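Local coordinates for small TOPRIM domain protein (Geobacillus stearothermophilus, PDB 2FCJ) that is of unknown function but carries a Toprim domain, a fold that in relatives serves the cutting, joining or copying of nucleic acids, at residues V19-V27 against L101-S112; R3-E11 against L48-L56. All blocks are in the same frame, centred on the assembly; numbering follows the deposited sequence. Where two conformers were deposited one is given.

Contact 1 and contact 2 meet near the N-terminal ends of strands 6-10 and 52-56, their centres about 14 Å apart. Contact 2 is the pairing of these two inner strands. Contact 1 lies beside one face of the sheet and ties the chain after helix 13-22 to the chain after helix 94-103. The junction is charged and aromatic. Lys6 NZ of contact 2 forms a salt bridge with Glu25 OE2 of contact 1, 2.9 Å away. Phe106 of contact 1 sets its ring edge-to-face with that of Tyr54, with Phe106 CZ 3.5 Å from Tyr54 CD2. Glu11, just after strand 6-10, probably corresponds to the conserved Toprim glutamate, at the other end of the strand.

Contact 1 (V19-V27 against L101-S112); sequences VAAVLNEPV and LLRARFDVRIES
Val22, Leu23 and Asn24 meet Asp107, Val108 and Arg109 in a backbone pairing between two loop regions, one following helix 13-22 and one following helix 94-103. Leu23 and Val108 form a single bridge. On one side of it, Arg109 N donates to Val22 O at 2.8 Å. On the other, Asn24 N donates to Asp107 O at 2.7 Å and approaches from above the carbonyl plane.

Glu25 adds a side-chain bond. Its CG sits between the backbone N and the carbonyl carbon (chi1 59°), and the chain then runs extended to reach the other loop. Glu25 OE2 accepts a hydrogen bond from Asp107 N at 2.9 Å, nearly straight (168° at the hydrogen) and met on the anti side of the carboxylate. The same oxygen pairs with Lys6. That positive charge probably offsets the nearby Asp107 carboxylate, whose OD1 is 4.1 Å from Glu25 OE2. A glutamine here would probably weaken the hold on Lys6, leaving its ammonium without the opposing carboxylate charge.

Apolar groups gather beside these bonds. Val22 CG2 meets Leu101 CD1 at 3.6 Å, the two side chains crossing at about a right angle. Leu23 CD2 lies 3.9 Å from Phe106 CD1. Val27 CG2 meets the edge of the Phe106 ring, 3.9 Å from CE1. Phe106 and Leu101 also touch Ile8 of strand 6-10.

Arg105, with positive phi, is the C-prime residue of a Schellman motif. Phe106 N returns to Leu101 O and Arg105 N to Leu102 O. The arrangement is that of a Schellman-ended helix whose following chain extends and pairs, by one bridge, with a neighbouring loop.

Contact 2 (R3-E11 against L48-L56); sequences RVEKVIIVE and LEGYDVYLL
Val7 O is approached by three groups from strand 52-56. Tyr54 N donates to it at 2.9 Å, nearly in line with the C=O bond, though the angle at the hydrogen is only 142°. The CA-H of Val53 adds a weaker contact, with Val53 CA 3.4 Å from Val7 O. The Tyr54 ring turns its edge to the same oxygen, with CD2 at 3.5 Å and the oxygen in the ring plane.

Four more backbone bonds complete the parallel ladder. Asp52 N donates to Glu5 O, Val7 N to Asp52 O, Ile9 N to Tyr54 O, and Leu56 N to Ile9 O.

The face with Lys6, Ile8, Asp52 and Tyr54 is polar at its N-terminal end. Asp52 and Lys6 lie side by side, pointing the same way. The Asp52 carboxylate stands anti to the backbone N (chi1 -174°). Asp52 OD2 accepts a hydrogen bond from Tyr54 OH at 2.8 Å, on the syn side. A water donates to Tyr54 OH at 3.2 Å and accepts from Lys6 NZ at 3.0 Å. The main partner of Lys6 NZ is Glu25, and Lys6 also makes a cation-pi contact with Phe106.

The face with Val7, Ile9, Val53 and Leu55 is apolar. Val7 CG2 reaches Tyr51 CD1 at 3.7 Å, while Leu48 CD2 sits over one face of that ring. Further along, Ile9 CD1 meets Val53 CG1 at 3.8 Å.

These are the two central strands of the parallel Toprim sheet. Val19 of helix 13-22 packs on Ile8, and Phe70 of helix 61-73 on Ile9, in an alpha/beta sandwich. The Tyr54 hydroxyl donates to Asp52 and accepts from water. This bond and the nearby Lys6 would probably favour an ionised Asp52.

Contact 1 (V19-V27 against L101-S112)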
loop_
_atom_site.group_PDB
_atom_site.type_symbol
_atom_site.label_atom_id
_atom_site.label_comp_id
_atom_site.label_asym_id
_atom_site.label_seq_id
_atom_site.Cartn_x
_atom_site.Cartn_y
_atom_site.Cartn_z
ATOM N N VAL A 19 7.803 1.565 2.977
ATOM C CA VAL A 19 7.411 0.294 2.387
ATOM C C VAL A 19 8.521 -0.302 1.523
ATOM O O VAL A 19 8.843 -1.490 1.632
ATOM C CB VAL A 19 6.143 0.451 1.536
ATOM C CG1 VAL A 19 5.900 -0.805 0.729
ATOM C CG2 VAL A 19 4.952 0.766 2.419
ATOM N N ALA A 20 9.101 0.519 0.652
ATOM C CA ALA A 20 10.133 0.045 -0.258
ATOM C C ALA A 20 11.324 -0.519 0.500
ATOM O O ALA A 20 11.990 -1.431 0.016
ATOM C CB ALA A 20 10.574 1.163 -1.187
ATOM N N ALA A 21 11.620 0.068 1.659
ATOM C CA ALA A 21 12.769 -0.337 2.459
ATOM C C ALA A 21 12.585 -1.711 3.094
ATOM O O ALA A 21 13.565 -2.420 3.328
ATOM C CB ALA A 21 13.079 0.713 3.524
ATOM N N VAL A 22 11.340 -2.113 3.343
ATOM C CA VAL A 22 11.126 -3.412 3.973
ATOM C C VAL A 22 11.015 -4.557 2.983
ATOM O O VAL A 22 11.168 -5.717 3.350
ATOM C CB VAL A 22 9.964 -3.431 4.990
ATOM C CG1 VAL A 22 9.997 -2.190 5.858
ATOM C CG2 VAL A 22 8.635 -3.562 4.296
ATOM N N LEU A 23 10.746 -4.232 1.720
ATOM C CA LEU A 23 10.445 -5.258 0.737
ATOM C C LEU A 23 11.686 -5.976 0.230
ATOM O O LEU A 23 12.751 -5.376 0.090
ATOM C CB LEU A 23 9.677 -4.660 -0.440
ATOM C CG LEU A 23 8.219 -4.330 -0.147
ATOM C CD1 LEU A 23 7.603 -3.492 -1.248
ATOM C CD2 LEU A 23 7.457 -5.605 0.076
ATOM N N ASN A 24 11.533 -7.265 -0.029
ATOM C CA ASN A 24 12.632 -8.057 -0.579
ATOM C C ASN A 24 12.310 -8.634 -1.955
ATOM O O ASN A 24 12.963 -9.570 -2.409
ATOM C CB ASN A 24 13.017 -9.179 0.385
ATOM C CG ASN A 24 14.349 -9.822 0.037
ATOM O OD1 ASN A 24 15.299 -9.145 -0.345
ATOM N ND2 ASN A 24 14.420 -11.137 0.179
ATOM N N GLU A 25 11.264 -8.112 -2.585
ATOM C CA GLU A 25 10.961 -8.423 -3.978
ATOM C C GLU A 25 10.561 -7.115 -4.669
ATOM O O GLU A 25 10.180 -6.150 -4.003
ATOM C CB GLU A 25 9.818 -9.439 -4.044
ATOM C CG GLU A 25 8.504 -8.975 -3.382
ATOM C CD GLU A 25 7.367 -9.954 -3.583
ATOM O OE1 GLU A 25 7.153 -10.351 -4.757
ATOM O OE2 GLU A 25 6.652 -10.307 -2.609
ATOM N N PRO A 26 10.689 -7.052 -6.005
ATOM C CA PRO A 26 10.256 -5.851 -6.714
ATOM C C PRO A 26 8.733 -5.683 -6.673
ATOM O O PRO A 26 7.996 -6.628 -6.900
ATOM C CB PRO A 26 10.732 -6.098 -8.152
ATOM C CG PRO A 26 10.863 -7.560 -8.258
ATOM C CD PRO A 26 11.285 -8.047 -6.911
ATOM N N VAL A 27 8.287 -4.518 -6.242
ATOM C CA VAL A 27 6.863 -4.242 -6.136
ATOM C C VAL A 27 6.721 -2.828 -6.625
ATOM O O VAL A 27 7.555 -1.988 -6.312
ATOM C CB VAL A 27 6.399 -4.322 -4.658
ATOM C CG1 VAL A 27 4.976 -3.779 -4.505
ATOM C CG2 VAL A 27 6.513 -5.740 -4.123
ATOM N N LEU A 101 2.891 -6.776 5.776
ATOM C CA LEU A 101 3.173 -7.167 4.401
ATOM C C LEU A 101 3.427 -8.661 4.272
ATOM O O LEU A 101 2.982 -9.293 3.309
ATOM C CB LEU A 101 4.350 -6.358 3.865
ATOM C CG LEU A 101 4.058 -4.863 3.763
ATOM C CD1 LEU A 101 5.266 -4.102 3.238
ATOM C CD2 LEU A 101 2.802 -4.570 2.934
ATOM N N LEU A 102 4.140 -9.226 5.236
ATOM C CA LEU A 102 4.385 -10.656 5.248
ATOM C C LEU A 102 3.086 -11.439 5.356
ATOM O O LEU A 102 2.923 -12.473 4.709
ATOM C CB LEU A 102 5.295 -10.999 6.415
ATOM C CG LEU A 102 5.591 -12.490 6.520
ATOM C CD1 LEU A 102 6.366 -13.002 5.297
ATOM C CD2 LEU A 102 6.354 -12.745 7.810
ATOM N N ARG A 103 2.170 -10.977 6.197
ATOM C CA ARG A 103 0.854 -11.601 6.311
ATOM C C ARG A 103 0.127 -11.610 4.967
ATOM O O ARG A 103 -0.623 -12.537 4.663
ATOM C CB ARG A 103 0.012 -10.867 7.365
ATOM C CG ARG A 103 -1.382 -11.450 7.595
ATOM C CD ARG A 103 -2.135 -10.673 8.685
ATOM N NE ARG A 103 -2.228 -9.243 8.392
ATOM C CZ ARG A 103 -2.610 -8.320 9.271
ATOM N NH1 ARG A 103 -2.949 -8.673 10.503
ATOM N NH2 ARG A 103 -2.664 -7.041 8.918
ATOM N N ALA A 104 0.360 -10.582 4.156
ATOM C CA ALA A 104 -0.225 -10.504 2.820
ATOM C C ALA A 104 0.625 -11.185 1.739
ATOM O O ALA A 104 0.371 -11.021 0.553
ATOM C CB ALA A 104 -0.490 -9.035 2.457
ATOM N N ARG A 105 1.639 -11.934 2.159
ATOM C CA ARG A 105 2.449 -12.742 1.240
ATOM C C ARG A 105 3.482 -11.982 0.413
ATOM O O ARG A 105 3.960 -12.489 -0.595
ATOM C CB ARG A 105 1.562 -13.620 0.348
ATOM C CG ARG A 105 0.811 -14.693 1.121
ATOM C CD ARG A 105 -0.080 -15.525 0.214
ATOM N NE ARG A 105 -1.207 -16.101 0.943
ATOM C CZ ARG A 105 -2.369 -15.485 1.128
ATOM N NH1 ARG A 105 -2.566 -14.273 0.628
ATOM N NH2 ARG A 105 -3.337 -16.081 1.807
ATOM N N PHE A 106 3.923 -10.822 0.900
ATOM C CA PHE A 106 5.082 -10.166 0.348
ATOM C C PHE A 106 6.366 -10.737 0.955
ATOM O O PHE A 106 6.456 -10.956 2.192
ATOM C CB PHE A 106 5.017 -8.670 0.640
ATOM C CG PHE A 106 3.968 -7.939 -0.158
ATOM C CD1 PHE A 106 4.281 -7.423 -1.398
ATOM C CD2 PHE A 106 2.672 -7.792 0.314
ATOM C CE1 PHE A 106 3.334 -6.730 -2.143
ATOM C CE2 PHE A 106 1.724 -7.136 -0.457
ATOM C CZ PHE A 106 2.063 -6.611 -1.679
ATOM N N ASP A 107 7.409 -10.822 0.128
ATOM C CA ASP A 107 8.775 -11.042 0.605
ATOM C C ASP A 107 9.278 -9.787 1.282
ATOM O O ASP A 107 9.382 -8.737 0.650
ATOM C CB ASP A 107 9.713 -11.316 -0.571
ATOM C CG ASP A 107 9.472 -12.656 -1.219
ATOM O OD1 ASP A 107 8.596 -13.404 -0.749
ATOM O OD2 ASP A 107 10.198 -12.977 -2.184
ATOM N N VAL A 108 9.660 -9.909 2.552
ATOM C CA VAL A 108 10.252 -8.793 3.273
ATOM C C VAL A 108 11.673 -9.145 3.705
ATOM O O VAL A 108 12.009 -10.320 3.859
ATOM C CB VAL A 108 9.394 -8.400 4.494
ATOM C CG1 VAL A 108 7.961 -8.153 4.042
ATOM C CG2 VAL A 108 9.413 -9.502 5.547
ATOM N N ARG A 109 12.501 -8.129 3.865
ATOM C CA ARG A 109 13.860 -8.299 4.399
ATOM C C ARG A 109 13.844 -8.783 5.858
ATOM O O ARG A 109 13.124 -8.237 6.693
ATOM C CB ARG A 109 14.627 -6.980 4.290
ATOM C CG ARG A 109 14.797 -6.472 2.862
ATOM C CD ARG A 109 15.525 -5.138 2.837
ATOM N NE ARG A 109 16.878 -5.230 3.383
ATOM C CZ ARG A 109 17.931 -5.690 2.711
ATOM N NH1 ARG A 109 17.793 -6.131 1.466
ATOM N NH2 ARG A 109 19.125 -5.720 3.291
ATOM N N ILE A 110 14.632 -9.815 6.163
ATOM C CA ILE A 110 14.771 -10.265 7.548
ATOM C C ILE A 110 15.206 -9.143 8.474
ATOM O O ILE A 110 14.734 -9.046 9.608
ATOM C CB ILE A 110 15.760 -11.437 7.692
ATOM C CG1 ILE A 110 15.161 -12.713 7.111
ATOM C CG2 ILE A 110 16.113 -11.658 9.154
ATOM C CD1 ILE A 110 16.134 -13.465 6.230
ATOM N N GLU A 111 16.093 -8.281 7.993
ATOM C CA GLU A 111 16.550 -7.142 8.766
ATOM C C GLU A 111 15.402 -6.211 9.172
ATOM O O GLU A 111 15.491 -5.478 10.159
ATOM C CB GLU A 111 17.605 -6.386 7.961
ATOM C CG GLU A 111 18.833 -7.234 7.598
ATOM C CD GLU A 111 18.623 -8.178 6.406
ATOM O OE1 GLU A 111 17.555 -8.150 5.751
ATOM O OE2 GLU A 111 19.561 -8.951 6.106
ATOM N N SER A 112 14.317 -6.231 8.405
ATOM C CA SER A 112 13.178 -5.389 8.719
ATOM C C SER A 112 12.398 -5.930 9.915
ATOM O O SER A 112 11.670 -5.186 10.562
ATOM C CB SER A 112 12.283 -5.201 7.497
ATOM O OG SER A 112 12.904 -4.327 6.573
#

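Contact 2 (R3-E11 against L48-L56)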
loop_
_atom_site.group_PDB
_atom_site.type_symbol
_atom_site.label_atom_id
_atom_site.label_comp_id
_atom_site.label_asym_id
_atom_site.label_seq_id
_atom_site.Cartn_x
_atom_site.Cartn_y
_atom_site.Cartn_z
ATOM N N ARG A 3 8.009 -11.521 -14.210
ATOM C CA ARG A 3 7.311 -10.270 -14.349
ATOM C C ARG A 3 6.840 -9.772 -12.986
ATOM O O ARG A 3 6.490 -10.534 -12.090
ATOM C CB ARG A 3 6.137 -10.431 -15.301
ATOM C CG ARG A 3 4.986 -11.264 -14.745
ATOM C CD ARG A 3 4.160 -11.843 -15.893
ATOM N NE ARG A 3 3.552 -10.793 -16.695
ATOM C CZ ARG A 3 3.110 -10.943 -17.930
ATOM N NH1 ARG A 3 2.538 -9.922 -18.552
ATOM N NH2 ARG A 3 3.143 -12.121 -18.499
ATOM N N VAL A 4 6.867 -8.466 -12.806
ATOM C CA VAL A 4 6.387 -7.884 -11.567
ATOM C C VAL A 4 4.873 -7.747 -11.633
ATOM O O VAL A 4 4.345 -7.234 -12.630
ATOM C CB VAL A 4 7.048 -6.507 -11.325
ATOM C CG1 VAL A 4 6.446 -5.837 -10.097
ATOM C CG2 VAL A 4 8.536 -6.673 -11.164
ATOM N N GLU A 5 4.184 -8.315 -10.642
ATOM C CA GLU A 5 2.716 -8.334 -10.627
ATOM C C GLU A 5 2.113 -7.562 -9.468
ATOM O O GLU A 5 0.960 -7.125 -9.527
ATOM C CB GLU A 5 2.200 -9.768 -10.560
ATOM C CG GLU A 5 2.751 -10.678 -11.629
ATOM C CD GLU A 5 1.753 -11.721 -12.059
ATOM O OE1 GLU A 5 1.151 -12.375 -11.181
ATOM O OE2 GLU A 5 1.560 -11.866 -13.273
ATOM N N LYS A 6 2.878 -7.402 -8.401
ATOM C CA LYS A 6 2.348 -6.807 -7.184
ATOM C C LYS A 6 2.503 -5.316 -7.207
ATOM O O LYS A 6 3.543 -4.791 -7.579
ATOM C CB LYS A 6 3.063 -7.384 -5.981
ATOM C CG LYS A 6 2.829 -8.871 -5.837
ATOM C CD LYS A 6 3.516 -9.402 -4.596
ATOM C CE LYS A 6 3.611 -10.914 -4.637
ATOM N NZ LYS A 6 4.069 -11.423 -3.320
ATOM N N VAL A 7 1.493 -4.649 -6.648
ATOM C CA VAL A 7 1.445 -3.202 -6.564
ATOM C C VAL A 7 0.896 -2.805 -5.192
ATOM O O VAL A 7 -0.134 -3.345 -4.763
ATOM C CB VAL A 7 0.494 -2.634 -7.625
ATOM C CG1 VAL A 7 0.447 -1.108 -7.535
ATOM C CG2 VAL A 7 0.923 -3.078 -9.027
ATOM N N ILE A 8 1.600 -1.922 -4.481
ATOM C CA ILE A 8 1.084 -1.320 -3.247
ATOM C C ILE A 8 0.870 0.159 -3.494
ATOM O O ILE A 8 1.767 0.849 -3.979
ATOM C CB ILE A 8 2.057 -1.522 -2.065
ATOM C CG1 ILE A 8 2.204 -3.008 -1.764
ATOM C CG2 ILE A 8 1.568 -0.800 -0.786
ATOM C CD1 ILE A 8 3.370 -3.311 -0.868
ATOM N N ILE A 9 -0.320 0.639 -3.135
ATOM C CA ILE A 9 -0.649 2.052 -3.231
ATOM C C ILE A 9 -0.706 2.634 -1.837
ATOM O O ILE A 9 -1.278 2.038 -0.927
ATOM C CB ILE A 9 -2.000 2.239 -3.946
ATOM C CG1 ILE A 9 -1.951 1.584 -5.335
ATOM C CG2 ILE A 9 -2.363 3.721 -4.046
ATOM C CD1 ILE A 9 -3.290 1.485 -6.036
ATOM N N VAL A 10 -0.019 3.754 -1.650
ATOM C CA VAL A 10 -0.023 4.496 -0.388
ATOM C C VAL A 10 -0.306 5.959 -0.663
ATOM O O VAL A 10 -0.241 6.420 -1.812
ATOM C CB VAL A 10 1.341 4.386 0.335
ATOM C CG1 VAL A 10 1.638 2.927 0.721
ATOM C CG2 VAL A 10 2.465 4.946 -0.529
ATOM N N GLU A 11 -0.586 6.700 0.406
ATOM C CA GLU A 11 -0.987 8.095 0.273
ATOM C C GLU A 11 0.205 9.047 0.288
ATOM O O GLU A 11 0.182 10.095 -0.370
ATOM C CB GLU A 11 -1.985 8.480 1.373
ATOM C CG GLU A 11 -2.536 9.912 1.244
ATOM C CD GLU A 11 -3.719 10.182 2.170
ATOM O OE1 GLU A 11 -3.875 9.465 3.187
ATOM O OE2 GLU A 11 -4.474 11.146 1.902
ATOM N N LEU A 48 -3.890 -1.208 -14.250
ATOM C CA LEU A 48 -3.483 -2.279 -13.347
ATOM C C LEU A 48 -4.364 -3.525 -13.451
ATOM O O LEU A 48 -4.255 -4.429 -12.631
ATOM C CB LEU A 48 -3.416 -1.777 -11.902
ATOM C CG LEU A 48 -2.315 -0.736 -11.649
ATOM C CD1 LEU A 48 -2.371 -0.204 -10.227
ATOM C CD2 LEU A 48 -0.919 -1.230 -12.022
ATOM N N GLU A 49 -5.205 -3.604 -14.478
ATOM C CA GLU A 49 -5.951 -4.845 -14.693
ATOM C C GLU A 49 -5.005 -6.033 -14.808
ATOM O O GLU A 49 -4.026 -5.985 -15.557
ATOM C CB GLU A 49 -6.849 -4.757 -15.933
ATOM C CG GLU A 49 -7.519 -6.081 -16.320
ATOM C CD GLU A 49 -8.398 -6.673 -15.225
ATOM O OE1 GLU A 49 -9.104 -5.902 -14.542
ATOM O OE2 GLU A 49 -8.441 -7.923 -15.109
ATOM N N GLY A 50 -5.267 -7.094 -14.056
ATOM C CA GLY A 50 -4.421 -8.282 -14.120
ATOM C C GLY A 50 -3.286 -8.253 -13.115
ATOM O O GLY A 50 -2.667 -9.281 -12.844
ATOM N N TYR A 51 -3.080 -7.101 -12.472
ATOM C CA TYR A 51 -2.072 -6.990 -11.425
ATOM C C TYR A 51 -2.665 -7.349 -10.079
ATOM O O TYR A 51 -3.893 -7.415 -9.909
ATOM C CB TYR A 51 -1.521 -5.569 -11.340
ATOM C CG TYR A 51 -0.503 -5.243 -12.400
ATOM C CD1 TYR A 51 0.845 -5.137 -12.087
ATOM C CD2 TYR A 51 -0.891 -5.030 -13.716
ATOM C CE1 TYR A 51 1.769 -4.807 -13.055
ATOM C CE2 TYR A 51 0.032 -4.697 -14.688
ATOM C CZ TYR A 51 1.365 -4.614 -14.352
ATOM O OH TYR A 51 2.299 -4.296 -15.320
ATOM N N ASP A 52 -1.789 -7.554 -9.108
ATOM C CA ASP A 52 -2.176 -7.923 -7.759
ATOM C C ASP A 52 -2.000 -6.673 -6.886
ATOM O O ASP A 52 -0.885 -6.341 -6.475
ATOM C CB ASP A 52 -1.276 -9.077 -7.273
ATOM C CG ASP A 52 -1.683 -9.630 -5.925
ATOM O OD1 ASP A 52 -2.836 -9.437 -5.508
ATOM O OD2 ASP A 52 -0.850 -10.320 -5.289
ATOM N N VAL A 53 -3.097 -5.979 -6.601
ATOM C CA VAL A 53 -3.017 -4.601 -6.121
ATOM C C VAL A 53 -3.522 -4.519 -4.684
ATOM O O VAL A 53 -4.535 -5.139 -4.333
ATOM C CB VAL A 53 -3.865 -3.667 -7.004
ATOM C CG1 VAL A 53 -3.749 -2.228 -6.538
ATOM C CG2 VAL A 53 -3.460 -3.778 -8.462
ATOM N N TYR A 54 -2.825 -3.712 -3.881
ATOM C CA TYR A 54 -3.104 -3.534 -2.462
ATOM C C TYR A 54 -3.119 -2.049 -2.172
ATOM O O TYR A 54 -2.333 -1.291 -2.754
ATOM C CB TYR A 54 -2.019 -4.184 -1.611
ATOM C CG TYR A 54 -1.861 -5.669 -1.862
ATOM C CD1 TYR A 54 -2.477 -6.596 -1.046
ATOM C CD2 TYR A 54 -1.144 -6.135 -2.950
ATOM C CE1 TYR A 54 -2.336 -7.962 -1.285
ATOM C CE2 TYR A 54 -0.997 -7.493 -3.185
ATOM C CZ TYR A 54 -1.602 -8.386 -2.352
ATOM O OH TYR A 54 -1.443 -9.736 -2.595
ATOM N N LEU A 55 -3.981 -1.644 -1.256
ATOM C CA LEU A 55 -4.004 -0.285 -0.724
ATOM C C LEU A 55 -3.671 -0.314 0.767
ATOM O O LEU A 55 -4.359 -0.980 1.554
ATOM C CB LEU A 55 -5.394 0.331 -0.915
ATOM C CG LEU A 55 -5.571 1.702 -0.277
ATOM C CD1 LEU A 55 -4.752 2.776 -0.959
ATOM C CD2 LEU A 55 -7.042 2.072 -0.270
ATOM N N LEU A 56 -2.637 0.433 1.144
ATOM C CA LEU A 56 -2.201 0.565 2.535
ATOM C C LEU A 56 -2.323 2.020 2.985
ATOM O O LEU A 56 -1.507 2.852 2.593
ATOM C CB LEU A 56 -0.752 0.086 2.687
ATOM C CG LEU A 56 -0.121 0.243 4.082
ATOM C CD1 LEU A 56 -0.857 -0.590 5.129
ATOM C CD2 LEU A 56 1.369 -0.077 4.056
HETATM O O HOH W 1 4.304 -6.212 -15.175
HETATM O O HOH W 2 1.528 -10.674 -1.882
HETATM O O HOH W 3 -0.769 5.484 3.007
#